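Local coordinates for protein galectin (Xenopus laevis, PDB 3WUC) that binds a galactose-containing sugar through a beta-sandwich galectin domain and, like other galectins, probably recognises lactose and related beta-galactosides, at residues Thr32-Ser43 with Ile118-Ile129; Ser43-Asn51 with Ile63-Trp73. One frame throughout, in Å; residues are numbered along the deposited sequence. Where two conformers were deposited one is given.

Contact 1: residues Thr32-Ser43 with Ile118-Ile129; sequences TNRFAVDLGTDS and IEVINYLALNNI. With GAL (beta-D-galactopyranose), chain D.
With CG of Tyr-123 swung opposite its own backbone N (chi1 176°), the phenol ring lies with one face against the backbone of Asp-42 and Ser-43, just past the corner at Gly-40 and Thr-41. Ser-43 N sits over the centre of that face and Asp-42 C nearer the rim, while Ser-43 CB comes within 3.4 Å of Tyr-123 OH. The framework is an antiparallel strand pair in the sugar-binding sheet of the galectin beta-sandwich: strands 36-39 and 123-127 run at 169°, with hydrogen-bonded pairs Ala-36/Asn-127, Asp-38/Ala-125 and Gly-40/Tyr-123. A classic beta bulge follows, in which Gly-40 O takes Tyr-123 N at 2.9 Å and, weakly, Asn-122 N at 3.1 Å. Val-37, Leu-39, Leu-124 and Leu-126 face inward, the last three against strand 20-28 of the other sheet, and Leu-39 CB meets Ile-121 CG2 at 4.0 Å.

On the face of Ala-36 and Ala-125, the side chains of Asp-38 and Asn-127 cross at about a right angle beside a bound malonic acid, probably from the crystallisation liquor. Their outer partners are His-49 for Asp-38 OD1 and Arg-10 for Asn-127 OD1. A water in the plane of the Tyr-123 ring ties its OH to Asp-38 OD2. Beyond the strand ends, Asn-128 ND2 donates to Arg-34 O (2.8 Å, N-H...O 163°) within its amide plane, while Glu-6 N holds its OD1. The extended Arg-34 chain reaches the galactose, its NH2 also bonded to Met-3 O; edge-on, Arg-34 NH1 and NH2 both grip galactose O3, each at 3.0 Å.

Contact 2: residues Ser43-Asn51 with Ile63-Trp73; sequences SRNLICHCN and IVLNSKQNDVW. With GAL (beta-D-galactopyranose), chain D.
This is a beta-hairpin contact that floors the galactose site in the sugar-binding sheet: residues 45-51 pair antiparallel with strand 63-69, and the chain then turns back to bring in Trp-73. The register slips by one residue between Leu-46/Lys-68 and His-49/Asn-66, a beta bulge at Ile-47 and Cys-48. His-49, with CG anti to the backbone N (chi1 165°), receives Trp-73 CH2 over the centre of its ring; the imidazole and the six-membered indole ring meet obliquely, planes 45° apart. Galactose C5 packs 3.6 Å above the middle of one indole face, and Lys-68 CE lies toward the rim of the opposite one. Two of the polar bonds to the sugar come from here: His-49 NE2 bonds galactose O4 at 2.8 Å, its ND1 being held by Asp-38, and Asn-66 ND2 donates almost straight to galactose O6 (2.8 Å, 168°) while also reaching Asp-74 O.

The type I' turn Gln-69 to Val-72 is fastened to the other segment by Asp-71 N on a lone pair of Arg-44 O, and by Asn-70 N, which meets Asn-45 OD1 at 2.9 Å from above its amide plane. A salt bridge joins Lys-68 NZ to Asp-71 OD1 at 2.9 Å. Strand 36-39 flanks the hairpin on one side and strand 72-79 on the other; Cys-48 packs on Phe-112 of strand 109-113 in the facing sheet.

Both contacts belong to one sheet of the sandwich, their centres about 8 Å apart. Contact 1 joins strands distant in sequence, 36-39 and 120-127, and the local pairing of contact 2 falls between its two segments along the chain. Ser-43 is common to both, where the chain turns from strand 36-39 into its neighbour 45-53. That adjacency gives the order 120-127, 36-39, 45-53, 62-69 across the sheet. A probable hydrogen bond from Asn-51 ND2 to Phe-35 O, 2.7 Å, crosses between the contacts. The galactose draws on both: an arginine from contact 1 and the histidine, asparagine and tryptophan platform of contact 2.

Contact 1: residues Thr32-Ser43 with Ile118-Ile129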
loop_
_atom_site.group_PDB
_atom_site.type_symbol
_atom_site.label_atom_id
_atom_site.label_comp_id
_atom_site.label_asym_id
_atom_site.label_seq_id
_atom_site.Cartn_x
_atom_site.Cartn_y
_atom_site.Cartn_z
ATOM N N THR B 32 19.658 -15.340 8.938
ATOM C CA THR B 32 19.000 -16.622 8.727
ATOM C C THR B 32 19.612 -17.387 7.588
ATOM O O THR B 32 20.270 -16.816 6.692
ATOM C CB THR B 32 17.507 -16.409 8.415
ATOM O OG1 THR B 32 16.818 -17.653 8.572
ATOM C CG2 THR B 32 17.327 -15.904 6.996
ATOM N N ASN B 33 19.453 -18.727 7.611
ATOM C CA ASN B 33 19.997 -19.509 6.538
ATOM C C ASN B 33 19.152 -19.556 5.250
ATOM O O ASN B 33 19.589 -19.927 4.211
ATOM C CB ASN B 33 20.417 -20.899 7.010
ATOM C CG ASN B 33 19.288 -21.720 7.569
ATOM O OD1 ASN B 33 18.095 -21.336 7.610
ATOM N ND2 ASN B 33 19.673 -22.861 8.134
ATOM N N ARG B 34 17.843 -19.315 5.414
ATOM C CA ARG B 34 16.890 -19.479 4.329
ATOM C C ARG B 34 15.550 -18.953 4.845
ATOM O O ARG B 34 15.319 -18.837 6.081
ATOM C CB ARG B 34 16.780 -20.946 3.894
ATOM C CG ARG B 34 16.077 -21.841 4.883
ATOM C CD ARG B 34 16.044 -23.223 4.327
ATOM N NE ARG B 34 15.403 -24.183 5.214
ATOM C CZ ARG B 34 14.466 -25.028 4.864
ATOM N NH1 ARG B 34 13.962 -25.162 3.630
ATOM N NH2 ARG B 34 14.033 -25.878 5.839
ATOM N N PHE B 35 14.687 -18.626 3.880
ATOM C CA PHE B 35 13.296 -18.240 4.186
ATOM C C PHE B 35 12.384 -18.750 3.127
ATOM O O PHE B 35 12.779 -19.135 2.021
ATOM C CB PHE B 35 13.167 -16.721 4.399
ATOM C CG PHE B 35 13.163 -15.871 3.140
ATOM C CD1 PHE B 35 14.333 -15.501 2.560
ATOM C CD2 PHE B 35 11.973 -15.489 2.590
ATOM C CE1 PHE B 35 14.326 -14.670 1.409
ATOM C CE2 PHE B 35 11.921 -14.735 1.428
ATOM C CZ PHE B 35 13.087 -14.345 0.852
ATOM N N ALA B 36 11.083 -18.809 3.360
ATOM C CA ALA B 36 10.175 -19.312 2.380
ATOM C C ALA B 36 8.844 -18.631 2.420
ATOM O O ALA B 36 8.376 -18.238 3.538
ATOM C CB ALA B 36 9.914 -20.818 2.579
ATOM N N VAL B 37 8.233 -18.562 1.247
ATOM C CA VAL B 37 6.803 -18.227 1.097
ATOM C C VAL B 37 6.185 -19.378 0.326
ATOM O O VAL B 37 6.665 -19.833 -0.706
ATOM C CB VAL B 37 6.563 -16.903 0.313
ATOM C CG1 VAL B 37 5.055 -16.653 0.239
ATOM C CG2 VAL B 37 7.224 -15.751 1.002
ATOM N N ASP B 38 5.144 -19.975 0.921
ATOM C CA ASP B 38 4.482 -21.154 0.424
ATOM C C ASP B 38 3.046 -20.858 0.075
ATOM O O ASP B 38 2.313 -20.129 0.782
ATOM C CB ASP B 38 4.384 -22.229 1.503
ATOM C CG ASP B 38 5.712 -22.761 1.963
ATOM O OD1 ASP B 38 6.692 -22.793 1.155
ATOM O OD2 ASP B 38 5.794 -23.185 3.132
ATOM N N LEU B 39 2.620 -21.387 -1.018
ATOM C CA LEU B 39 1.264 -21.284 -1.556
ATOM C C LEU B 39 0.667 -22.619 -1.855
ATOM O O LEU B 39 1.334 -23.483 -2.473
ATOM C CB LEU B 39 1.228 -20.374 -2.826
ATOM C CG LEU B 39 1.648 -18.911 -2.645
ATOM C CD1 LEU B 39 3.159 -18.676 -2.591
ATOM C CD2 LEU B 39 1.044 -18.239 -3.850
ATOM N N GLY B 40 -0.589 -22.868 -1.462
ATOM C CA GLY B 40 -1.214 -24.133 -1.809
ATOM C C GLY B 40 -2.563 -24.249 -1.204
ATOM O O GLY B 40 -3.299 -23.271 -1.091
ATOM N N THR B 41 -2.937 -25.498 -0.926
ATOM C CA THR B 41 -4.233 -25.753 -0.280
ATOM C C THR B 41 -4.133 -25.954 1.183
ATOM O O THR B 41 -5.155 -25.655 1.868
ATOM C CB THR B 41 -4.947 -26.922 -1.024
ATOM O OG1 THR B 41 -4.181 -28.093 -0.842
ATOM C CG2 THR B 41 -4.963 -26.767 -2.362
ATOM N N ASP B 42 -3.003 -26.386 1.750
ATOM C CA ASP B 42 -2.691 -26.549 3.149
ATOM C C ASP B 42 -1.220 -26.862 3.210
ATOM O O ASP B 42 -0.480 -26.926 2.122
ATOM C CB ASP B 42 -3.580 -27.711 3.772
ATOM C CG ASP B 42 -3.400 -29.086 3.034
ATOM O OD1 ASP B 42 -2.288 -29.539 2.904
ATOM O OD2 ASP B 42 -4.364 -29.660 2.550
ATOM N N SER B 43 -0.678 -27.103 4.382
ATOM C CA SER B 43 0.748 -27.231 4.548
ATOM C C SER B 43 1.316 -28.537 3.901
ATOM O O SER B 43 2.519 -28.640 3.632
ATOM C CB SER B 43 1.193 -27.109 5.996
ATOM O OG SER B 43 0.726 -28.244 6.698
ATOM N N ILE B 118 -5.110 -27.336 -9.771
ATOM C CA ILE B 118 -5.569 -26.474 -8.651
ATOM C C ILE B 118 -6.271 -25.261 -9.205
ATOM O O ILE B 118 -5.832 -24.680 -10.118
ATOM C CB ILE B 118 -4.406 -26.078 -7.724
ATOM C CG1 ILE B 118 -4.911 -25.237 -6.535
ATOM C CG2 ILE B 118 -3.334 -25.398 -8.546
ATOM C CD1 ILE B 118 -3.883 -25.178 -5.416
ATOM N N GLU B 119 -7.426 -24.903 -8.666
ATOM C CA GLU B 119 -8.170 -23.748 -9.158
ATOM C C GLU B 119 -8.182 -22.605 -8.141
ATOM O O GLU B 119 -8.450 -21.521 -8.513
ATOM C CB GLU B 119 -9.597 -24.089 -9.570
ATOM C CG GLU B 119 -9.601 -24.793 -10.973
ATOM C CD GLU B 119 -8.893 -23.946 -12.111
ATOM O OE1 GLU B 119 -9.267 -22.744 -12.382
ATOM O OE2 GLU B 119 -7.958 -24.465 -12.776
ATOM N N VAL B 120 -7.910 -22.900 -6.888
ATOM C CA VAL B 120 -7.922 -21.873 -5.808
ATOM C C VAL B 120 -6.788 -22.133 -4.876
ATOM O O VAL B 120 -6.619 -23.243 -4.362
ATOM C CB VAL B 120 -9.263 -21.857 -5.041
ATOM C CG1 VAL B 120 -9.276 -20.779 -3.972
ATOM C CG2 VAL B 120 -10.426 -21.665 -5.975
ATOM N N ILE B 121 -5.981 -21.109 -4.627
ATOM C CA ILE B 121 -5.000 -21.107 -3.544
ATOM C C ILE B 121 -5.564 -20.515 -2.318
ATOM O O ILE B 121 -6.004 -19.357 -2.273
ATOM C CB ILE B 121 -3.689 -20.308 -3.947
ATOM C CG1 ILE B 121 -3.063 -21.112 -5.136
ATOM C CG2 ILE B 121 -2.741 -20.088 -2.756
ATOM C CD1 ILE B 121 -1.965 -20.342 -5.738
ATOM N N ASN B 122 -5.719 -21.333 -1.328
ATOM C CA ASN B 122 -6.263 -20.876 -0.093
ATOM C C ASN B 122 -5.304 -20.720 1.076
ATOM O O ASN B 122 -5.603 -20.131 2.138
ATOM C CB ASN B 122 -7.376 -21.828 0.352
ATOM C CG ASN B 122 -8.702 -21.557 -0.278
ATOM O OD1 ASN B 122 -9.176 -20.380 -0.360
ATOM N ND2 ASN B 122 -9.310 -22.594 -0.796
ATOM N N TYR B 123 -4.107 -21.344 0.986
ATOM C CA TYR B 123 -3.131 -21.335 1.973
ATOM C C TYR B 123 -1.869 -20.631 1.521
ATOM O O TYR B 123 -1.396 -20.857 0.411
ATOM C CB TYR B 123 -2.727 -22.810 2.326
ATOM C CG TYR B 123 -1.609 -23.024 3.310
ATOM C CD1 TYR B 123 -1.777 -23.030 4.699
ATOM C CD2 TYR B 123 -0.315 -23.288 2.883
ATOM C CE1 TYR B 123 -0.771 -23.270 5.583
ATOM C CE2 TYR B 123 0.721 -23.500 3.758
ATOM C CZ TYR B 123 0.528 -23.529 5.113
ATOM O OH TYR B 123 1.591 -23.732 5.965
ATOM N N LEU B 124 -1.435 -19.714 2.402
ATOM C CA LEU B 124 -0.174 -18.977 2.218
ATOM C C LEU B 124 0.588 -18.894 3.511
ATOM O O LEU B 124 0.030 -18.516 4.571
ATOM C CB LEU B 124 -0.478 -17.582 1.648
ATOM C CG LEU B 124 0.721 -16.726 1.171
ATOM C CD1 LEU B 124 0.239 -15.786 0.094
ATOM C CD2 LEU B 124 1.340 -16.027 2.376
ATOM N N ALA B 125 1.865 -19.299 3.498
ATOM C CA ALA B 125 2.635 -19.259 4.700
ATOM C C ALA B 125 3.973 -18.599 4.551
ATOM O O ALA B 125 4.543 -18.699 3.418
ATOM C CB ALA B 125 2.901 -20.694 5.229
ATOM N N LEU B 126 4.428 -17.978 5.633
ATOM C CA LEU B 126 5.718 -17.341 5.688
ATOM C C LEU B 126 6.538 -18.051 6.713
ATOM O O LEU B 126 6.073 -18.329 7.830
ATOM C CB LEU B 126 5.611 -15.854 6.115
ATOM C CG LEU B 126 5.381 -14.864 4.931
ATOM C CD1 LEU B 126 4.100 -15.107 4.164
ATOM C CD2 LEU B 126 5.311 -13.441 5.498
ATOM N N ASN B 127 7.800 -18.342 6.395
ATOM C CA ASN B 127 8.731 -19.007 7.282
ATOM C C ASN B 127 10.050 -18.206 7.219
ATOM O O ASN B 127 10.613 -17.928 6.122
ATOM C CB ASN B 127 8.934 -20.486 6.864
ATOM C CG ASN B 127 7.659 -21.354 7.065
ATOM O OD1 ASN B 127 6.987 -21.223 8.039
ATOM N ND2 ASN B 127 7.375 -22.211 6.155
ATOM N N ASN B 128 10.556 -17.860 8.410
ATOM C CA ASN B 128 11.761 -17.032 8.587
ATOM C C ASN B 128 11.649 -15.650 7.875
ATOM O O ASN B 128 12.654 -15.047 7.473
ATOM C CB ASN B 128 12.955 -17.838 8.032
ATOM C CG ASN B 128 13.600 -18.726 9.101
ATOM O OD1 ASN B 128 13.121 -18.755 10.235
ATOM N ND2 ASN B 128 14.697 -19.396 8.759
ATOM N N ILE B 129 10.446 -15.149 7.809
ATOM C CA ILE B 129 10.209 -13.794 7.312
ATOM C C ILE B 129 8.987 -13.252 7.995
ATOM O O ILE B 129 7.942 -13.935 8.138
ATOM C CB ILE B 129 10.106 -13.866 5.763
ATOM C CG1 ILE B 129 9.719 -12.456 5.249
ATOM C CG2 ILE B 129 9.063 -14.848 5.275
ATOM C CD1 ILE B 129 9.708 -12.282 3.733
HETATM C C1 GAL D . 14.151 -29.830 1.840
HETATM C C2 GAL D . 13.921 -28.899 3.000
HETATM C C3 GAL D . 12.488 -28.415 3.019
HETATM C C4 GAL D . 12.130 -27.853 1.649
HETATM C C5 GAL D . 12.460 -28.915 0.576
HETATM C C6 GAL D . 12.148 -28.371 -0.803
HETATM O O2 GAL D . 14.141 -29.681 4.200
HETATM O O3 GAL D . 12.252 -27.558 4.101
HETATM O O4 GAL D . 12.805 -26.588 1.432
HETATM O O5 GAL D . 13.850 -29.190 0.634
HETATM O O6 GAL D . 12.510 -29.272 -1.837
HETATM O O HOH W 1 16.227 -21.501 10.260
HETATM O O HOH W 2 4.143 -24.253 5.009
HETATM O O HOH W 3 -8.146 -25.359 0.505
#

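Contact 2: residues Ser43-Asn51 with Ile63-Trp73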
loop_
_atom_site.group_PDB
_atom_site.type_symbol
_atom_site.label_atom_id
_atom_site.label_comp_id
_atom_site.label_asym_id
_atom_site.label_seq_id
_atom_site.Cartn_x
_atom_site.Cartn_y
_atom_site.Cartn_z
ATOM N N SER B 43 -0.678 -27.103 4.382
ATOM C CA SER B 43 0.748 -27.231 4.548
ATOM C C SER B 43 1.316 -28.537 3.901
ATOM O O SER B 43 2.519 -28.640 3.632
ATOM C CB SER B 43 1.193 -27.109 5.996
ATOM O OG SER B 43 0.726 -28.244 6.698
ATOM N N ARG B 44 0.416 -29.473 3.657
ATOM C CA ARG B 44 0.797 -30.733 3.037
ATOM C C ARG B 44 0.743 -30.711 1.526
ATOM O O ARG B 44 1.203 -31.654 0.844
ATOM C CB ARG B 44 -0.102 -31.914 3.556
ATOM C CG ARG B 44 0.062 -32.071 5.039
ATOM C CD ARG B 44 -1.131 -32.870 5.565
ATOM N NE ARG B 44 -1.442 -33.964 4.687
ATOM C CZ ARG B 44 -0.804 -35.108 4.670
ATOM N NH1 ARG B 44 0.125 -35.410 5.574
ATOM N NH2 ARG B 44 -1.129 -35.967 3.740
ATOM N N ASN B 45 0.106 -29.708 0.937
ATOM C CA ASN B 45 -0.187 -29.663 -0.481
ATOM C C ASN B 45 0.083 -28.235 -0.936
ATOM O O ASN B 45 -0.820 -27.385 -0.938
ATOM C CB ASN B 45 -1.603 -30.059 -0.806
ATOM C CG ASN B 45 -1.833 -31.516 -0.490
ATOM O OD1 ASN B 45 -1.502 -32.397 -1.267
ATOM N ND2 ASN B 45 -2.236 -31.744 0.740
ATOM N N LEU B 46 1.293 -28.094 -1.447
ATOM C CA LEU B 46 1.879 -26.789 -1.903
ATOM C C LEU B 46 2.019 -26.793 -3.413
ATOM O O LEU B 46 2.723 -27.608 -3.994
ATOM C CB LEU B 46 3.142 -26.507 -1.214
ATOM C CG LEU B 46 3.222 -26.482 0.345
ATOM C CD1 LEU B 46 4.563 -26.275 0.959
ATOM C CD2 LEU B 46 2.182 -25.427 0.792
ATOM N N ILE B 47 1.395 -25.835 -4.095
ATOM C CA ILE B 47 1.612 -25.641 -5.532
ATOM C C ILE B 47 2.890 -24.849 -5.755
ATOM O O ILE B 47 3.471 -25.036 -6.840
ATOM C CB ILE B 47 0.394 -24.969 -6.252
ATOM C CG1 ILE B 47 0.372 -25.197 -7.719
ATOM C CG2 ILE B 47 0.226 -23.497 -5.853
ATOM C CD1 ILE B 47 0.048 -26.636 -8.089
ATOM N N CYS B 48 3.302 -24.026 -4.788
ATOM C CA CYS B 48 4.565 -23.336 -4.919
ATOM C C CYS B 48 5.179 -23.074 -3.570
ATOM O O CYS B 48 4.633 -22.322 -2.774
ATOM C CB CYS B 48 4.347 -22.039 -5.705
ATOM S SG CYS B 48 5.943 -21.181 -6.043
ATOM N N HIS B 49 6.302 -23.720 -3.293
ATOM C CA HIS B 49 7.177 -23.432 -2.164
ATOM C C HIS B 49 8.355 -22.658 -2.706
ATOM O O HIS B 49 9.043 -23.187 -3.547
ATOM C CB HIS B 49 7.658 -24.766 -1.578
ATOM C CG HIS B 49 8.828 -24.716 -0.629
ATOM N ND1 HIS B 49 8.779 -24.233 0.662
ATOM C CD2 HIS B 49 10.086 -25.225 -0.743
ATOM C CE1 HIS B 49 9.920 -24.423 1.277
ATOM N NE2 HIS B 49 10.728 -25.039 0.448
ATOM N N CYS B 50 8.495 -21.378 -2.340
ATOM C CA CYS B 50 9.544 -20.473 -2.871
ATOM C C CYS B 50 10.485 -20.244 -1.721
ATOM O O CYS B 50 10.166 -19.597 -0.752
ATOM C CB CYS B 50 8.881 -19.179 -3.310
ATOM S SG CYS B 50 10.068 -17.975 -3.901
ATOM N N ASN B 51 11.695 -20.818 -1.852
ATOM C CA ASN B 51 12.595 -20.946 -0.792
ATOM C C ASN B 51 14.012 -20.371 -1.090
ATOM O O ASN B 51 14.956 -21.095 -1.393
ATOM C CB ASN B 51 12.689 -22.413 -0.369
ATOM C CG ASN B 51 13.500 -22.679 0.920
ATOM O OD1 ASN B 51 14.128 -23.800 0.979
ATOM N ND2 ASN B 51 13.562 -21.768 1.897
ATOM N N ILE B 63 17.741 -19.751 -5.102
ATOM C CA ILE B 63 16.310 -19.974 -4.894
ATOM C C ILE B 63 15.981 -21.402 -5.250
ATOM O O ILE B 63 16.183 -21.866 -6.391
ATOM C CB ILE B 63 15.439 -18.990 -5.677
ATOM C CG1 ILE B 63 15.852 -17.568 -5.385
ATOM C CG2 ILE B 63 13.997 -19.176 -5.295
ATOM C CD1 ILE B 63 15.130 -16.520 -6.197
ATOM N N VAL B 64 15.350 -22.134 -4.283
ATOM C CA VAL B 64 14.752 -23.414 -4.513
ATOM C C VAL B 64 13.246 -23.263 -4.599
ATOM O O VAL B 64 12.662 -22.665 -3.637
ATOM C CB VAL B 64 15.157 -24.413 -3.404
ATOM C CG1 VAL B 64 14.311 -25.661 -3.450
ATOM C CG2 VAL B 64 16.627 -24.803 -3.545
ATOM N N LEU B 65 12.653 -23.718 -5.685
ATOM C CA LEU B 65 11.198 -23.837 -5.803
ATOM C C LEU B 65 10.810 -25.324 -5.830
ATOM O O LEU B 65 11.476 -26.172 -6.430
ATOM C CB LEU B 65 10.642 -23.147 -7.027
ATOM C CG LEU B 65 10.934 -21.673 -7.280
ATOM C CD1 LEU B 65 10.274 -21.379 -8.582
ATOM C CD2 LEU B 65 10.509 -20.679 -6.177
ATOM N N ASN B 66 9.687 -25.646 -5.175
ATOM C CA ASN B 66 9.204 -27.022 -5.297
ATOM C C ASN B 66 7.711 -27.000 -5.074
ATOM O O ASN B 66 7.144 -25.959 -4.779
ATOM C CB ASN B 66 9.910 -27.935 -4.252
ATOM C CG ASN B 66 10.007 -29.375 -4.712
ATOM O OD1 ASN B 66 9.332 -29.815 -5.648
ATOM N ND2 ASN B 66 10.847 -30.129 -3.962
ATOM N N SER B 67 7.111 -28.159 -5.269
ATOM C CA SER B 67 5.733 -28.422 -4.889
ATOM C C SER B 67 5.715 -29.557 -3.882
ATOM O O SER B 67 6.654 -30.289 -3.717
ATOM C CB SER B 67 4.969 -28.809 -6.128
ATOM O OG SER B 67 5.595 -29.869 -6.861
ATOM N N LYS B 68 4.580 -29.695 -3.194
ATOM C CA LYS B 68 4.505 -30.781 -2.174
ATOM C C LYS B 68 3.080 -31.350 -2.341
ATOM O O LYS B 68 2.069 -30.618 -2.537
ATOM C CB LYS B 68 4.615 -30.195 -0.787
ATOM C CG LYS B 68 5.035 -31.212 0.235
ATOM C CD LYS B 68 5.255 -30.606 1.610
ATOM C CE LYS B 68 6.100 -31.505 2.521
ATOM N NZ LYS B 68 6.171 -31.067 3.917
ATOM N N GLN B 69 2.963 -32.704 -2.440
ATOM C CA GLN B 69 1.652 -33.348 -2.513
ATOM C C GLN B 69 1.541 -34.443 -1.515
ATOM O O GLN B 69 2.459 -35.249 -1.356
ATOM C CB GLN B 69 1.354 -33.904 -3.852
ATOM C CG GLN B 69 1.444 -32.889 -5.009
ATOM C CD GLN B 69 1.382 -33.583 -6.435
ATOM O OE1 GLN B 69 0.353 -34.100 -6.845
ATOM N NE2 GLN B 69 2.425 -33.422 -7.227
ATOM N N ASN B 70 0.474 -34.399 -0.739
ATOM C CA ASN B 70 0.289 -35.400 0.332
ATOM C C ASN B 70 1.525 -35.465 1.233
ATOM O O ASN B 70 1.957 -36.546 1.680
ATOM C CB ASN B 70 -0.054 -36.781 -0.290
ATOM C CG ASN B 70 -1.166 -36.684 -1.324
ATOM O OD1 ASN B 70 -2.300 -36.352 -0.955
ATOM N ND2 ASN B 70 -0.878 -36.933 -2.558
ATOM N N ASP B 71 2.108 -34.303 1.568
ATOM C CA ASP B 71 3.270 -34.147 2.349
ATOM C C ASP B 71 4.588 -34.785 1.830
ATOM O O ASP B 71 5.555 -34.965 2.599
ATOM C CB ASP B 71 3.044 -34.620 3.809
ATOM C CG ASP B 71 3.705 -33.730 4.849
ATOM O OD1 ASP B 71 3.721 -32.461 4.654
ATOM O OD2 ASP B 71 4.049 -34.220 5.960
ATOM N N VAL B 72 4.635 -34.948 0.524
ATOM C CA VAL B 72 5.835 -35.411 -0.111
ATOM C C VAL B 72 6.324 -34.376 -1.160
ATOM O O VAL B 72 5.550 -33.974 -2.025
ATOM C CB VAL B 72 5.578 -36.678 -0.834
ATOM C CG1 VAL B 72 6.814 -37.232 -1.448
ATOM C CG2 VAL B 72 5.108 -37.683 0.190
ATOM N N TRP B 73 7.559 -34.030 -1.017
ATOM C CA TRP B 73 8.167 -33.039 -1.958
ATOM C C TRP B 73 8.401 -33.655 -3.337
ATOM O O TRP B 73 8.679 -34.847 -3.451
ATOM C CB TRP B 73 9.476 -32.580 -1.424
ATOM C CG TRP B 73 9.450 -31.762 -0.176
ATOM C CD1 TRP B 73 9.875 -32.127 1.051
ATOM C CD2 TRP B 73 8.938 -30.426 -0.032
ATOM N NE1 TRP B 73 9.692 -31.148 1.965
ATOM C CE2 TRP B 73 9.100 -30.069 1.313
ATOM C CE3 TRP B 73 8.346 -29.508 -0.925
ATOM C CZ2 TRP B 73 8.745 -28.772 1.822
ATOM C CZ3 TRP B 73 7.938 -28.246 -0.397
ATOM C CH2 TRP B 73 8.110 -27.932 0.948
HETATM C C1 GAL D . 14.151 -29.830 1.840
HETATM C C2 GAL D . 13.921 -28.899 3.000
HETATM C C3 GAL D . 12.488 -28.415 3.019
HETATM C C4 GAL D . 12.130 -27.853 1.649
HETATM C C5 GAL D . 12.460 -28.915 0.576
HETATM C C6 GAL D . 12.148 -28.371 -0.803
HETATM O O2 GAL D . 14.141 -29.681 4.200
HETATM O O3 GAL D . 12.252 -27.558 4.101
HETATM O O4 GAL D . 12.805 -26.588 1.432
HETATM O O5 GAL D . 13.850 -29.190 0.634
HETATM O O6 GAL D . 12.510 -29.272 -1.837
HETATM O O HOH W 4 5.654 -28.416 3.983
HETATM O O HOH W 5 3.167 -30.445 6.516
HETATM O O HOH W 6 -2.792 -34.509 1.774
#